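PDB 5VPR: cysteine desulfurase from Elizabethkingia anophelis NUHP1, which probably removes sulfur or selenium from L-cysteine, L-selenocysteine and their oxidised dimers to give L-alanine, using pyridoxal 5'-phosphate as cofactor. Local coordinates for residues 190-193 against 194-198. Residues are numbered along the deposited sequence; the frame is centred on the assembly and turned at random.
Sequences DEII and RKVRA
Arg194 folds its guanidinium back over the preceding turn of helix 189-199, so that one face of the group covers the CA of Glu191 and the carbonyl oxygen of Asp190. A bend at chi3 (-47°) turns the chain toward the start of the helix and leaves Arg194 NH2 3.5 Å from Glu191 CA. The Glu191 carboxylate is nearly parallel to the guanidinium, their planes 12° apart, yet Glu191 OE2 and Arg194 NH2 remain 5.6 Å from each other, beyond a salt bridge. Glu191 instead runs alongside Lys195, both chains pointing the same way, and its OE1 meets Lys195 CE at 3.7 Å. The Lys195 ammonium forms its salt bridge with Asp164.

Ile193, which is buried, lies beside Arg197, both side chains pointing the same way. The CG2 branch of Ile193 stands trans to the backbone N, next to the carbonyl carbon, and comes within 4.1 Å of Arg197 CG. Ile193 O accepts the Arg197 N-H nearly straight on (N-H...O 167°), while Arg197 CG lies 3.2 Å from the same Ile193 O. The Arg197 guanidinium reaches on to salt bridges with Asp223 and Asp225. Ile192 and Val196 also lie side by side, meeting through their CG2 methyls. Four successive i to i+4 backbone hydrogen bonds hold these side chains in step.

The helix is the crossover of a beta-alpha-beta unit in the seven-stranded sheet of the class-V aminotransferase fold. Ile192, Ile193 and Val196 face strands 171-177 and 203-207, and the side chain of Arg197 also touches strand 203-207. Opposite charges within the contact stay too far apart to pair, so its cohesion probably rests on backbone hydrogen bonds and alkyl packing, whereas Lys195 and Arg197 spend their charge on aspartates elsewhere in the fold.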
loop_
_atom_site.group_PDB
_atom_site.type_symbol
_atom_site.label_atom_id
_atom_site.label_comp_id
_atom_site.label_asym_id
_atom_site.label_seq_id
_atom_site.Cartn_x
_atom_site.Cartn_y
_atom_site.Cartn_z
ATOM N N ASP A 190 -12.874 5.516 8.753
ATOM C CA ASP A 190 -13.244 6.125 10.035
ATOM C C ASP A 190 -14.670 5.762 10.427
ATOM O O ASP A 190 -14.961 5.519 11.607
ATOM C CB ASP A 190 -13.086 7.643 9.979
ATOM C CG ASP A 190 -11.633 8.074 9.946
ATOM O OD1 ASP A 190 -10.751 7.224 10.213
ATOM O OD2 ASP A 190 -11.371 9.261 9.651
ATOM N N GLU A 191 -15.571 5.724 9.450
ATOM C CA GLU A 191 -16.937 5.288 9.710
ATOM C C GLU A 191 -16.983 3.810 10.089
ATOM O O GLU A 191 -17.721 3.419 11.000
ATOM C CB GLU A 191 -17.786 5.550 8.472
ATOM C CG GLU A 191 -19.263 5.362 8.672
ATOM C CD GLU A 191 -20.003 5.576 7.381
ATOM O OE1 GLU A 191 -21.154 5.104 7.254
ATOM O OE2 GLU A 191 -19.402 6.204 6.481
ATOM N N ILE A 192 -16.190 2.978 9.404
ATOM C CA ILE A 192 -16.154 1.546 9.712
ATOM C C ILE A 192 -15.666 1.314 11.141
ATOM O O ILE A 192 -16.282 0.572 11.913
ATOM C CB ILE A 192 -15.267 0.799 8.696
ATOM C CG1 ILE A 192 -15.882 0.837 7.295
ATOM C CG2 ILE A 192 -15.002 -0.642 9.160
ATOM C CD1 ILE A 192 -14.945 0.270 6.200
ATOM N N ILE A 193 -14.545 1.943 11.511
ATOM C CA ILE A 193 -13.980 1.772 12.848
ATOM C C ILE A 193 -14.967 2.241 13.911
ATOM O O ILE A 193 -15.180 1.561 14.920
ATOM C CB ILE A 193 -12.636 2.510 12.952
ATOM C CG1 ILE A 193 -11.570 1.771 12.132
ATOM C CG2 ILE A 193 -12.176 2.592 14.400
ATOM C CD1 ILE A 193 -10.249 2.485 12.105
ATOM N N ARG A 194 -15.603 3.394 13.689
ATOM C CA ARG A 194 -16.627 3.864 14.615
ATOM C C ARG A 194 -17.720 2.815 14.797
ATOM O O ARG A 194 -18.127 2.522 15.928
ATOM C CB ARG A 194 -17.219 5.186 14.114
ATOM C CG ARG A 194 -17.407 6.216 15.199
ATOM C CD ARG A 194 -18.058 7.501 14.673
ATOM N NE ARG A 194 -17.429 7.952 13.434
ATOM C CZ ARG A 194 -18.045 7.978 12.258
ATOM N NH1 ARG A 194 -19.314 7.597 12.175
ATOM N NH2 ARG A 194 -17.398 8.395 11.173
ATOM N N LYS A 195 -18.210 2.234 13.693
ATOM C CA LYS A 195 -19.214 1.178 13.808
ATOM C C LYS A 195 -18.677 -0.030 14.564
ATOM O O LYS A 195 -19.374 -0.590 15.421
ATOM C CB LYS A 195 -19.709 0.733 12.435
ATOM C CG LYS A 195 -20.574 1.721 11.672
ATOM C CD LYS A 195 -20.731 1.237 10.218
ATOM C CE LYS A 195 -21.684 2.117 9.403
ATOM N NZ LYS A 195 -22.981 2.314 10.108
ATOM N N VAL A 196 -17.444 -0.452 14.261
ATOM C CA VAL A 196 -16.896 -1.646 14.899
ATOM C C VAL A 196 -16.686 -1.423 16.402
ATOM O O VAL A 196 -16.938 -2.320 17.209
ATOM C CB VAL A 196 -15.591 -2.081 14.199
ATOM C CG1 VAL A 196 -14.962 -3.264 14.941
ATOM C CG2 VAL A 196 -15.843 -2.443 12.740
ATOM N N ARG A 197 -16.214 -0.230 16.801
ATOM C CA ARG A 197 -16.032 0.063 18.219
ATOM C C ARG A 197 -17.365 0.122 18.954
ATOM O O ARG A 197 -17.456 -0.299 20.111
ATOM C CB ARG A 197 -15.297 1.386 18.415
ATOM C CG ARG A 197 -13.896 1.428 17.877
ATOM C CD ARG A 197 -13.032 0.353 18.470
ATOM N NE ARG A 197 -11.627 0.627 18.201
ATOM C CZ ARG A 197 -10.668 -0.292 18.243
ATOM N NH1 ARG A 197 -10.966 -1.552 18.529
ATOM N NH2 ARG A 197 -9.413 0.047 17.985
ATOM N N ALA A 198 -18.409 0.650 18.300
ATOM C CA ALA A 198 -19.678 0.863 18.985
ATOM C C ALA A 198 -20.439 -0.439 19.197
ATOM O O ALA A 198 -21.182 -0.562 20.169
ATOM C CB ALA A 198 -20.538 1.852 18.192
#